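Long-range contacts in putative oxidoreductase (Salmonella enterica subsp. enterica serovar Typhimurium, PDB 3NX4), which binds NADP and probably acts as an NADPH-dependent acryloyl-CoA reductase of the medium-chain dehydrogenase/reductase family: residues L133-L138 and G214-V219; V223-L228 and F246-T251; G235-C240 and V260-V265. All coordinates share one frame; numbering follows the deposited sequence.

How the contacts relate
Contact 1 is the first along the chain: strand 212-217 comes back against helix 118-140, closing a loop of 75 residues that includes strands 150-152, 174-178 and 194-197 of the Rossmann sheet. Helix 221-229 follows directly and packs on the other face of that sheet. Contacts 2 and 3 then cross, because their segments alternate along the chain: the helix meets strand 247-251, closing a loop of 17 residues, while strand 235-239 pairs with strand 261-264, closing one of 19. Ala215 and Asp217 of contact 1 bond to Ala238 of contact 3, and Leu224 and Leu228 of contact 2 rest on Val237. Contacts 1 and 3 reach NADP; contacts 2 and 3 reach the second subunit.

Contact 1: residues L133-L138 and G214-V219; sequences LCVMAL and GAIDTV. With NAP (NADP nicotinamide-adenine-dinucleotide phosphate), chain C.
Leu138 brings CD2 up beside the flat peptide groups of the strand, 3.8 Å from Ala215 O, where helix 118-140 packs on the parallel sheet of the Rossmann fold. The other flat group is the adenine of NADP at the far end of 214-219. There the methyls of Val219 stand above one side of the purine plane, at the rim formed by C2A and N3A, with Val219 CG1 3.4 Å from C2A. Between these ends the contact is apolar, with no hydrogen bond from helix to strand, and the two run nearly antiparallel (156°).

Ile216 is the central side chain. Its beta-branching suits an extended strand: CG2 meets Cys134, while CG1, beside the backbone N (chi1 -63°), carries CD1 in between Cys134 CB and Val135 CG2, 3.8 Å from the valine methyl. Leu138 CD1 packs on Ile216 CG1 at 4.0 Å, a turn further along the helix from Cys134. Glycine suits position 214 because a beta carbon there would point at the helix and crowd Leu138 CD1. Helix 158-169 lies against Val135 and Ile216, so three elements share this core.

At the end of the strand Asp217 bonds to Thr153 OG1 and Gly220 N; just beyond it Thr218 OG1 bonds to Thr153 O, which fixes the turn beside the cofactor. Cys134, small enough to sit close to the sheet, touches both arms of Ile216: Cys134 CB lies 3.8 Å from both Ile216 CG2 and Ile216 CD1, and Cys134 SG rests on CG2 at 3.9 Å.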
loop_
_atom_site.group_PDB
_atom_site.type_symbol
_atom_site.label_atom_id
_atom_site.label_comp_id
_atom_site.label_asym_id
_atom_site.label_seq_id
_atom_site.Cartn_x
_atom_site.Cartn_y
_atom_site.Cartn_z
ATOM N N LEU A 133 15.158 3.849 -2.930
ATOM C CA LEU A 133 14.175 3.431 -1.931
ATOM C C LEU A 133 12.949 2.766 -2.579
ATOM O O LEU A 133 12.381 1.836 -1.998
ATOM C CB LEU A 133 13.747 4.603 -1.057
ATOM C CG LEU A 133 14.859 5.194 -0.185
ATOM C CD1 LEU A 133 14.376 6.482 0.460
ATOM C CD2 LEU A 133 15.329 4.190 0.879
ATOM N N CYS A 134 12.540 3.241 -3.765
ATOM C CA CYS A 134 11.373 2.665 -4.447
ATOM C C CYS A 134 11.681 1.275 -4.960
ATOM O O CYS A 134 10.883 0.361 -4.822
ATOM C CB CYS A 134 10.922 3.542 -5.617
ATOM S SG CYS A 134 10.175 5.098 -5.118
ATOM N N VAL A 135 12.855 1.113 -5.552
ATOM C CA VAL A 135 13.287 -0.205 -5.988
ATOM C C VAL A 135 13.350 -1.176 -4.792
ATOM O O VAL A 135 12.937 -2.332 -4.886
ATOM C CB VAL A 135 14.646 -0.107 -6.696
ATOM C CG1 VAL A 135 15.238 -1.487 -6.921
ATOM C CG2 VAL A 135 14.484 0.667 -8.030
HETATM N N MSE A 136 13.844 -0.700 -3.657
HETATM C CA MSE A 136 13.933 -1.559 -2.480
HETATM C C MSE A 136 12.547 -1.978 -1.959
HETATM O O MSE A 136 12.361 -3.098 -1.471
HETATM C CB MSE A 136 14.768 -0.870 -1.399
HETATM C CG MSE A 136 16.256 -0.867 -1.738
HETATM SE SE MSE A 136 17.303 0.342 -0.575
HETATM C CE MSE A 136 16.922 -0.442 1.145
ATOM N N ALA A 137 11.574 -1.082 -2.087
ATOM C CA ALA A 137 10.184 -1.392 -1.746
ATOM C C ALA A 137 9.620 -2.512 -2.620
ATOM O O ALA A 137 8.951 -3.419 -2.126
ATOM C CB ALA A 137 9.317 -0.143 -1.857
ATOM N N LEU A 138 9.879 -2.451 -3.923
ATOM C CA LEU A 138 9.444 -3.525 -4.811
ATOM C C LEU A 138 10.079 -4.845 -4.390
ATOM O O LEU A 138 9.416 -5.885 -4.352
ATOM C CB LEU A 138 9.810 -3.207 -6.267
ATOM C CG LEU A 138 9.118 -2.001 -6.905
ATOM C CD1 LEU A 138 9.456 -1.933 -8.397
ATOM C CD2 LEU A 138 7.616 -2.061 -6.722
ATOM N N GLY A 214 5.097 -4.600 -10.941
ATOM C CA GLY A 214 5.507 -3.543 -10.030
ATOM C C GLY A 214 5.384 -2.182 -10.699
ATOM O O GLY A 214 5.213 -2.075 -11.924
ATOM N N ALA A 215 5.466 -1.130 -9.902
ATOM C CA ALA A 215 5.431 0.207 -10.459
ATOM C C ALA A 215 6.137 1.184 -9.543
ATOM O O ALA A 215 6.117 1.046 -8.328
ATOM C CB ALA A 215 3.987 0.666 -10.731
ATOM N N ILE A 216 6.767 2.178 -10.148
ATOM C CA ILE A 216 7.371 3.261 -9.396
ATOM C C ILE A 216 6.681 4.513 -9.915
ATOM O O ILE A 216 6.814 4.854 -11.096
ATOM C CB ILE A 216 8.900 3.311 -9.632
ATOM C CG1 ILE A 216 9.548 2.015 -9.113
ATOM C CG2 ILE A 216 9.509 4.555 -8.970
ATOM C CD1 ILE A 216 11.096 2.016 -9.122
ATOM N N ASP A 217 5.908 5.166 -9.051
ATOM C CA ASP A 217 5.111 6.312 -9.471
ATOM C C ASP A 217 5.599 7.628 -8.895
ATOM O O ASP A 217 5.790 7.755 -7.680
ATOM C CB ASP A 217 3.642 6.146 -9.093
ATOM C CG ASP A 217 2.813 7.368 -9.481
ATOM O OD1 ASP A 217 2.645 7.628 -10.704
ATOM O OD2 ASP A 217 2.355 8.085 -8.565
ATOM N N THR A 218 5.809 8.596 -9.778
ATOM C CA THR A 218 6.258 9.924 -9.412
ATOM C C THR A 218 5.220 10.994 -9.752
ATOM O O THR A 218 5.443 12.161 -9.520
ATOM C CB THR A 218 7.539 10.277 -10.173
ATOM O OG1 THR A 218 7.223 10.488 -11.547
ATOM C CG2 THR A 218 8.563 9.164 -10.060
ATOM N N VAL A 219 4.108 10.577 -10.338
ATOM C CA VAL A 219 3.091 11.497 -10.821
ATOM C C VAL A 219 1.858 11.674 -9.947
ATOM O O VAL A 219 1.339 12.763 -9.821
ATOM C CB VAL A 219 2.637 11.093 -12.235
ATOM C CG1 VAL A 219 1.603 12.054 -12.757
ATOM C CG2 VAL A 219 3.816 10.993 -13.161
HETATM P PA NAP C . 10.960 15.756 -12.173
HETATM O O1A NAP C . 12.366 15.591 -12.576
HETATM O O2A NAP C . 10.314 17.046 -12.461
HETATM O O5B NAP C . 10.082 14.547 -12.738
HETATM C C5B NAP C . 8.686 14.664 -12.738
HETATM C C4B NAP C . 8.232 14.041 -14.050
HETATM O O4B NAP C . 6.836 13.923 -14.032
HETATM C C3B NAP C . 8.583 14.908 -15.262
HETATM O O3B NAP C . 9.829 14.522 -15.809
HETATM C C2B NAP C . 7.456 14.605 -16.230
HETATM O O2B NAP C . 7.834 13.464 -16.963
HETATM C C1B NAP C . 6.307 14.204 -15.321
HETATM N N9A NAP C . 5.326 15.288 -15.164
HETATM C C8A NAP C . 5.578 16.612 -14.904
HETATM N N7A NAP C . 4.387 17.253 -14.809
HETATM C C5A NAP C . 3.393 16.359 -14.987
HETATM C C6A NAP C . 2.009 16.474 -14.995
HETATM N N6A NAP C . 1.418 17.646 -14.797
HETATM N N1A NAP C . 1.245 15.354 -15.208
HETATM C C2A NAP C . 1.844 14.130 -15.418
HETATM N N3A NAP C . 3.219 14.019 -15.418
HETATM C C4A NAP C . 3.975 15.118 -15.209
HETATM O O3 NAP C . 10.834 15.531 -10.577
HETATM P PN NAP C . 11.682 14.576 -9.610
HETATM O O1N NAP C . 12.736 15.351 -8.916
HETATM O O2N NAP C . 12.061 13.389 -10.410
HETATM O O5D NAP C . 10.514 14.198 -8.567
HETATM C C5D NAP C . 9.398 13.480 -9.036
HETATM C C4D NAP C . 8.276 13.556 -8.013
HETATM O O4D NAP C . 8.694 12.880 -6.852
HETATM C C3D NAP C . 7.988 14.988 -7.597
HETATM O O3D NAP C . 6.602 15.131 -7.371
HETATM C C2D NAP C . 8.733 15.149 -6.292
HETATM O O2D NAP C . 8.099 16.076 -5.445
HETATM C C1D NAP C . 8.624 13.744 -5.737
HETATM N N1N NAP C . 9.685 13.385 -4.788
HETATM C C2N NAP C . 9.319 13.063 -3.513
HETATM C C3N NAP C . 10.266 12.690 -2.564
HETATM C C7N NAP C . 9.780 11.870 -1.401
HETATM O O7N NAP C . 10.396 11.994 -0.145
HETATM N N7N NAP C . 8.761 11.040 -1.597
HETATM C C4N NAP C . 11.610 12.647 -2.934
HETATM C C5N NAP C . 11.975 12.975 -4.247
HETATM C C6N NAP C . 10.995 13.333 -5.171
HETATM P P2B NAP C . 7.400 13.296 -18.517
HETATM O O1X NAP C . 8.238 12.184 -19.087
HETATM O O2X NAP C . 5.937 12.928 -18.596
HETATM O O3X NAP C . 7.669 14.600 -19.219
#

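Contact 2: residues V223-L228 and F246-T251; sequences VLAKVL and FALPTT
Ala225 and Thr250 are joined by one water, which donates to Ala225 O at 2.7 Å and lies 2.8 Å from Thr250 OG1. With chi1 at -176° the hydroxyl of Thr250 points away from its own amide and toward the helix, where it also meets Leu228 CD1. No direct hydrogen bond joins 223-228 to 246-251, so this water supplies the polar link in an otherwise apolar contact.

The small side chain of Ala225 lets the strand come close: Ala225 CB is 3.4 Å from Pro249 O. Pro249 is the centre of an inverse gamma turn, a tight kink that suits the fixed phi of proline and is closed by a weak bond from Thr250 N to Leu248 O. On the inner side Leu248 reaches back to the helix, its CD1 3.8 Å from Leu224 CD2, and Leu228 CD1 flanks the same methyl at 4.3 Å.

The strand is also a dimer element: it pairs antiparallel with a strand of the second subunit, and Val252 of that subunit packs on Leu224. Thr251 OG1 caps Met253 N at the start of helix 253-258, while helix 221-229 turns Leu224 and Val227 onto strand 212-217, and Leu224 and Leu228 onto strand 235-239.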
loop_
_atom_site.group_PDB
_atom_site.type_symbol
_atom_site.label_atom_id
_atom_site.label_comp_id
_atom_site.label_asym_id
_atom_site.label_seq_id
_atom_site.Cartn_x
_atom_site.Cartn_y
_atom_site.Cartn_z
ATOM N N VAL A 223 -2.841 9.319 -13.134
ATOM C CA VAL A 223 -1.898 8.361 -13.656
ATOM C C VAL A 223 -1.704 7.248 -12.638
ATOM O O VAL A 223 -1.782 6.097 -12.981
ATOM C CB VAL A 223 -0.562 9.032 -13.983
ATOM C CG1 VAL A 223 0.485 8.005 -14.313
ATOM C CG2 VAL A 223 -0.733 9.999 -15.133
ATOM N N LEU A 224 -1.526 7.616 -11.380
ATOM C CA LEU A 224 -1.362 6.642 -10.318
ATOM C C LEU A 224 -2.621 5.814 -10.174
ATOM O O LEU A 224 -2.552 4.611 -9.996
ATOM C CB LEU A 224 -1.029 7.329 -9.002
ATOM C CG LEU A 224 -1.010 6.459 -7.751
ATOM C CD1 LEU A 224 -0.109 5.267 -7.941
ATOM C CD2 LEU A 224 -0.594 7.274 -6.549
ATOM N N ALA A 225 -3.775 6.466 -10.269
ATOM C CA ALA A 225 -5.041 5.752 -10.148
ATOM C C ALA A 225 -5.170 4.673 -11.221
ATOM O O ALA A 225 -5.611 3.565 -10.939
ATOM C CB ALA A 225 -6.206 6.715 -10.217
ATOM N N LYS A 226 -4.770 4.990 -12.450
ATOM C CA LYS A 226 -4.890 4.011 -13.528
ATOM C C LYS A 226 -3.841 2.910 -13.417
ATOM O O LYS A 226 -4.127 1.741 -13.672
ATOM C CB LYS A 226 -4.816 4.669 -14.905
ATOM C CG LYS A 226 -5.120 3.669 -16.017
ATOM C CD LYS A 226 -5.767 4.322 -17.221
ATOM C CE LYS A 226 -6.011 3.297 -18.311
ATOM N NZ LYS A 226 -6.327 3.951 -19.595
ATOM N N VAL A 227 -2.623 3.288 -13.051
ATOM C CA VAL A 227 -1.591 2.293 -12.748
ATOM C C VAL A 227 -2.085 1.302 -11.692
ATOM O O VAL A 227 -1.920 0.093 -11.850
ATOM C CB VAL A 227 -0.262 2.953 -12.341
ATOM C CG1 VAL A 227 0.708 1.924 -11.758
ATOM C CG2 VAL A 227 0.369 3.653 -13.576
ATOM N N LEU A 228 -2.704 1.802 -10.627
ATOM C CA LEU A 228 -3.289 0.895 -9.633
ATOM C C LEU A 228 -4.307 -0.063 -10.247
ATOM O O LEU A 228 -4.330 -1.237 -9.890
ATOM C CB LEU A 228 -3.934 1.658 -8.476
ATOM C CG LEU A 228 -2.968 2.340 -7.510
ATOM C CD1 LEU A 228 -3.723 3.369 -6.684
ATOM C CD2 LEU A 228 -2.285 1.310 -6.624
ATOM N N PHE A 246 -1.633 15.995 -6.245
ATOM C CA PHE A 246 -1.528 15.262 -4.975
ATOM C C PHE A 246 -2.756 14.398 -4.681
ATOM O O PHE A 246 -2.707 13.523 -3.820
ATOM C CB PHE A 246 -1.298 16.227 -3.809
ATOM C CG PHE A 246 -2.504 17.045 -3.464
ATOM C CD1 PHE A 246 -3.400 16.612 -2.502
ATOM C CD2 PHE A 246 -2.757 18.240 -4.119
ATOM C CE1 PHE A 246 -4.522 17.362 -2.191
ATOM C CE2 PHE A 246 -3.879 18.995 -3.814
ATOM C CZ PHE A 246 -4.760 18.554 -2.847
ATOM N N ALA A 247 -3.861 14.643 -5.378
ATOM C CA ALA A 247 -5.062 13.845 -5.143
ATOM C C ALA A 247 -4.827 12.403 -5.586
ATOM O O ALA A 247 -3.976 12.139 -6.439
ATOM C CB ALA A 247 -6.264 14.444 -5.869
ATOM N N LEU A 248 -5.592 11.485 -5.012
ATOM C CA LEU A 248 -5.538 10.077 -5.386
ATOM C C LEU A 248 -6.960 9.562 -5.573
ATOM O O LEU A 248 -7.526 8.971 -4.666
ATOM C CB LEU A 248 -4.776 9.248 -4.360
ATOM C CG LEU A 248 -4.606 7.781 -4.753
ATOM C CD1 LEU A 248 -4.350 7.639 -6.236
ATOM C CD2 LEU A 248 -3.508 7.130 -3.943
ATOM N N PRO A 249 -7.538 9.811 -6.742
ATOM C CA PRO A 249 -8.917 9.406 -7.025
ATOM C C PRO A 249 -8.983 7.961 -7.478
ATOM O O PRO A 249 -9.075 7.678 -8.665
ATOM C CB PRO A 249 -9.303 10.318 -8.183
ATOM C CG PRO A 249 -8.032 10.554 -8.894
ATOM C CD PRO A 249 -6.959 10.591 -7.848
ATOM N N THR A 250 -8.946 7.058 -6.510
ATOM C CA THR A 250 -8.946 5.630 -6.774
ATOM C C THR A 250 -10.086 4.914 -6.058
ATOM O O THR A 250 -10.962 5.540 -5.477
ATOM C CB THR A 250 -7.587 4.994 -6.392
ATOM O OG1 THR A 250 -7.579 3.612 -6.754
ATOM C CG2 THR A 250 -7.328 5.129 -4.908
ATOM N N THR A 251 -10.081 3.592 -6.149
ATOM C CA THR A 251 -11.075 2.761 -5.499
ATOM C C THR A 251 -10.352 1.669 -4.729
ATOM O O THR A 251 -9.169 1.425 -4.937
ATOM C CB THR A 251 -12.043 2.110 -6.490
ATOM O OG1 THR A 251 -11.399 1.013 -7.143
ATOM C CG2 THR A 251 -12.518 3.118 -7.523
HETATM O O HOH W 1 -7.918 3.440 -9.552
#

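Contact 3: residues G235-C240 and V260-V265; sequences GCVAAC and VRLQGV. With NAP (NADP nicotinamide-adenine-dinucleotide phosphate), chain C.
Gly235 opens the pairing by accepting Arg261 N on its O at 3.0 Å, the first of five backbone bonds that hold these two parallel strands of the Rossmann sheet in register. Cys236 turns to the face shared with Arg261, and its SG lies alongside the aliphatic part of the arginine, 3.9 Å from CD. The arginine chain then bends away, and its NE bonds to Gln263 OE1 of the second subunit; this pairing is reciprocated, since Gln263 OE1 here accepts from Arg261 NE there.

Val237 uses both its backbone N and its O, N to Arg261 O at 2.8 Å and O from Gln263 N at 2.9 Å, the alternation expected of parallel strands. Its beta-branched side chain lies beside Leu262 on the same face, crossing it obliquely, and Leu262 CD1 also reaches Ala239 CB at 3.7 Å. Ala238, on the same face as Gln263, is small enough for a helix to pack closely. Gln263 folds back at chi2 (66°), so that NE2 donates to Gly264 O at 2.8 Å, in the carbonyl plane on a lone pair and almost straight (176°).

Ala239 N donates to Gln263 O, and Ala239 O accepts from Val265 N. Just past the strand, Cys240 lies beside the nicotinamide: CB packs against Val265 CB, and the carboxamide N7N of NADP donates to Val265 O at 2.8 Å in a bent bond (135°).

Helix 118-140 touches Ala238 and Gln263, whereas helix 221-229 rests on Val237. Strand 212-217 borders 235-239 on its far side, and 261-264 pairs antiparallel with a strand of the second subunit, carrying the sheet across the dimer.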
loop_
_atom_site.group_PDB
_atom_site.type_symbol
_atom_site.label_atom_id
_atom_site.label_comp_id
_atom_site.label_asym_id
_atom_site.label_seq_id
_atom_site.Cartn_x
_atom_site.Cartn_y
_atom_site.Cartn_z
ATOM N N GLY A 235 0.584 -7.419 -7.080
ATOM C CA GLY A 235 1.558 -6.423 -7.517
ATOM C C GLY A 235 1.820 -5.351 -6.466
ATOM O O GLY A 235 1.047 -5.204 -5.520
ATOM N N CYS A 236 2.918 -4.609 -6.627
ATOM C CA CYS A 236 3.260 -3.525 -5.704
ATOM C C CYS A 236 3.563 -2.218 -6.433
ATOM O O CYS A 236 4.343 -2.186 -7.385
ATOM C CB CYS A 236 4.479 -3.913 -4.857
ATOM S SG CYS A 236 5.048 -2.587 -3.697
ATOM N N VAL A 237 2.959 -1.135 -5.969
ATOM C CA VAL A 237 3.310 0.185 -6.456
ATOM C C VAL A 237 4.087 0.937 -5.383
ATOM O O VAL A 237 3.595 1.105 -4.268
ATOM C CB VAL A 237 2.059 1.025 -6.770
ATOM C CG1 VAL A 237 2.493 2.413 -7.288
ATOM C CG2 VAL A 237 1.173 0.318 -7.778
ATOM N N ALA A 238 5.296 1.390 -5.716
ATOM C CA ALA A 238 6.040 2.302 -4.855
ATOM C C ALA A 238 5.740 3.733 -5.315
ATOM O O ALA A 238 6.044 4.107 -6.438
ATOM C CB ALA A 238 7.557 2.004 -4.915
ATOM N N ALA A 239 5.108 4.518 -4.453
ATOM C CA ALA A 239 4.676 5.860 -4.818
ATOM C C ALA A 239 5.491 6.894 -4.060
ATOM O O ALA A 239 5.595 6.828 -2.827
ATOM C CB ALA A 239 3.187 6.031 -4.503
ATOM N N CYS A 240 6.050 7.864 -4.779
ATOM C CA CYS A 240 6.880 8.872 -4.129
ATOM C C CYS A 240 6.579 10.302 -4.575
ATOM O O CYS A 240 7.164 11.250 -4.047
ATOM C CB CYS A 240 8.362 8.567 -4.370
ATOM S SG CYS A 240 8.846 8.848 -6.116
ATOM N N VAL A 260 -3.295 -5.815 -4.039
ATOM C CA VAL A 260 -2.236 -4.875 -4.388
ATOM C C VAL A 260 -1.665 -4.157 -3.154
ATOM O O VAL A 260 -2.403 -3.805 -2.235
ATOM C CB VAL A 260 -2.755 -3.833 -5.428
ATOM C CG1 VAL A 260 -1.808 -2.667 -5.556
ATOM C CG2 VAL A 260 -3.004 -4.504 -6.784
ATOM N N ARG A 261 -0.346 -3.941 -3.148
ATOM C CA ARG A 261 0.295 -3.123 -2.127
ATOM C C ARG A 261 0.618 -1.755 -2.705
ATOM O O ARG A 261 1.204 -1.650 -3.791
ATOM C CB ARG A 261 1.603 -3.760 -1.664
ATOM C CG ARG A 261 2.407 -2.885 -0.686
ATOM C CD ARG A 261 3.693 -3.583 -0.199
ATOM N NE ARG A 261 3.427 -4.822 0.532
ATOM C CZ ARG A 261 4.373 -5.620 1.033
ATOM N NH1 ARG A 261 5.660 -5.323 0.874
ATOM N NH2 ARG A 261 4.039 -6.729 1.679
ATOM N N LEU A 262 0.228 -0.708 -1.992
ATOM C CA LEU A 262 0.699 0.641 -2.315
ATOM C C LEU A 262 1.635 1.078 -1.195
ATOM O O LEU A 262 1.194 1.364 -0.082
ATOM C CB LEU A 262 -0.475 1.615 -2.469
ATOM C CG LEU A 262 -0.163 3.105 -2.627
ATOM C CD1 LEU A 262 0.710 3.362 -3.871
ATOM C CD2 LEU A 262 -1.452 3.902 -2.696
ATOM N N GLN A 263 2.934 1.077 -1.482
ATOM C CA GLN A 263 3.935 1.482 -0.508
ATOM C C GLN A 263 4.361 2.930 -0.736
ATOM O O GLN A 263 4.955 3.263 -1.768
ATOM C CB GLN A 263 5.167 0.590 -0.601
ATOM C CG GLN A 263 6.293 1.038 0.350
ATOM C CD GLN A 263 5.902 0.883 1.823
ATOM O OE1 GLN A 263 5.637 -0.223 2.289
ATOM N NE2 GLN A 263 5.843 1.996 2.545
ATOM N N GLY A 264 4.048 3.795 0.217
ATOM C CA GLY A 264 4.518 5.167 0.145
ATOM C C GLY A 264 6.007 5.198 0.446
ATOM O O GLY A 264 6.504 4.424 1.273
ATOM N N VAL A 265 6.723 6.094 -0.217
ATOM C CA VAL A 265 8.158 6.229 -0.003
ATOM C C VAL A 265 8.495 7.673 0.326
ATOM O O VAL A 265 8.255 8.564 -0.488
ATOM C CB VAL A 265 8.940 5.822 -1.263
ATOM C CG1 VAL A 265 10.415 6.177 -1.126
ATOM C CG2 VAL A 265 8.759 4.341 -1.540
HETATM P PA NAP C . 10.960 15.756 -12.173
HETATM O O1A NAP C . 12.366 15.591 -12.576
HETATM O O2A NAP C . 10.314 17.046 -12.461
HETATM O O5B NAP C . 10.082 14.547 -12.738
HETATM C C5B NAP C . 8.686 14.664 -12.738
HETATM C C4B NAP C . 8.232 14.041 -14.050
HETATM O O4B NAP C . 6.836 13.923 -14.032
HETATM C C3B NAP C . 8.583 14.908 -15.262
HETATM O O3B NAP C . 9.829 14.522 -15.809
HETATM C C2B NAP C . 7.456 14.605 -16.230
HETATM O O2B NAP C . 7.834 13.464 -16.963
HETATM C C1B NAP C . 6.307 14.204 -15.321
HETATM N N9A NAP C . 5.326 15.288 -15.164
HETATM C C8A NAP C . 5.578 16.612 -14.904
HETATM N N7A NAP C . 4.387 17.253 -14.809
HETATM C C5A NAP C . 3.393 16.359 -14.987
HETATM C C6A NAP C . 2.009 16.474 -14.995
HETATM N N6A NAP C . 1.418 17.646 -14.797
HETATM N N1A NAP C . 1.245 15.354 -15.208
HETATM C C2A NAP C . 1.844 14.130 -15.418
HETATM N N3A NAP C . 3.219 14.019 -15.418
HETATM C C4A NAP C . 3.975 15.118 -15.209
HETATM O O3 NAP C . 10.834 15.531 -10.577
HETATM P PN NAP C . 11.682 14.576 -9.610
HETATM O O1N NAP C . 12.736 15.351 -8.916
HETATM O O2N NAP C . 12.061 13.389 -10.410
HETATM O O5D NAP C . 10.514 14.198 -8.567
HETATM C C5D NAP C . 9.398 13.480 -9.036
HETATM C C4D NAP C . 8.276 13.556 -8.013
HETATM O O4D NAP C . 8.694 12.880 -6.852
HETATM C C3D NAP C . 7.988 14.988 -7.597
HETATM O O3D NAP C . 6.602 15.131 -7.371
HETATM C C2D NAP C . 8.733 15.149 -6.292
HETATM O O2D NAP C . 8.099 16.076 -5.445
HETATM C C1D NAP C . 8.624 13.744 -5.737
HETATM N N1N NAP C . 9.685 13.385 -4.788
HETATM C C2N NAP C . 9.319 13.063 -3.513
HETATM C C3N NAP C . 10.266 12.690 -2.564
HETATM C C7N NAP C . 9.780 11.870 -1.401
HETATM O O7N NAP C . 10.396 11.994 -0.145
HETATM N N7N NAP C . 8.761 11.040 -1.597
HETATM C C4N NAP C . 11.610 12.647 -2.934
HETATM C C5N NAP C . 11.975 12.975 -4.247
HETATM C C6N NAP C . 10.995 13.333 -5.171
HETATM P P2B NAP C . 7.400 13.296 -18.517
HETATM O O1X NAP C . 8.238 12.184 -19.087
HETATM O O2X NAP C . 5.937 12.928 -18.596
HETATM O O3X NAP C . 7.669 14.600 -19.219
#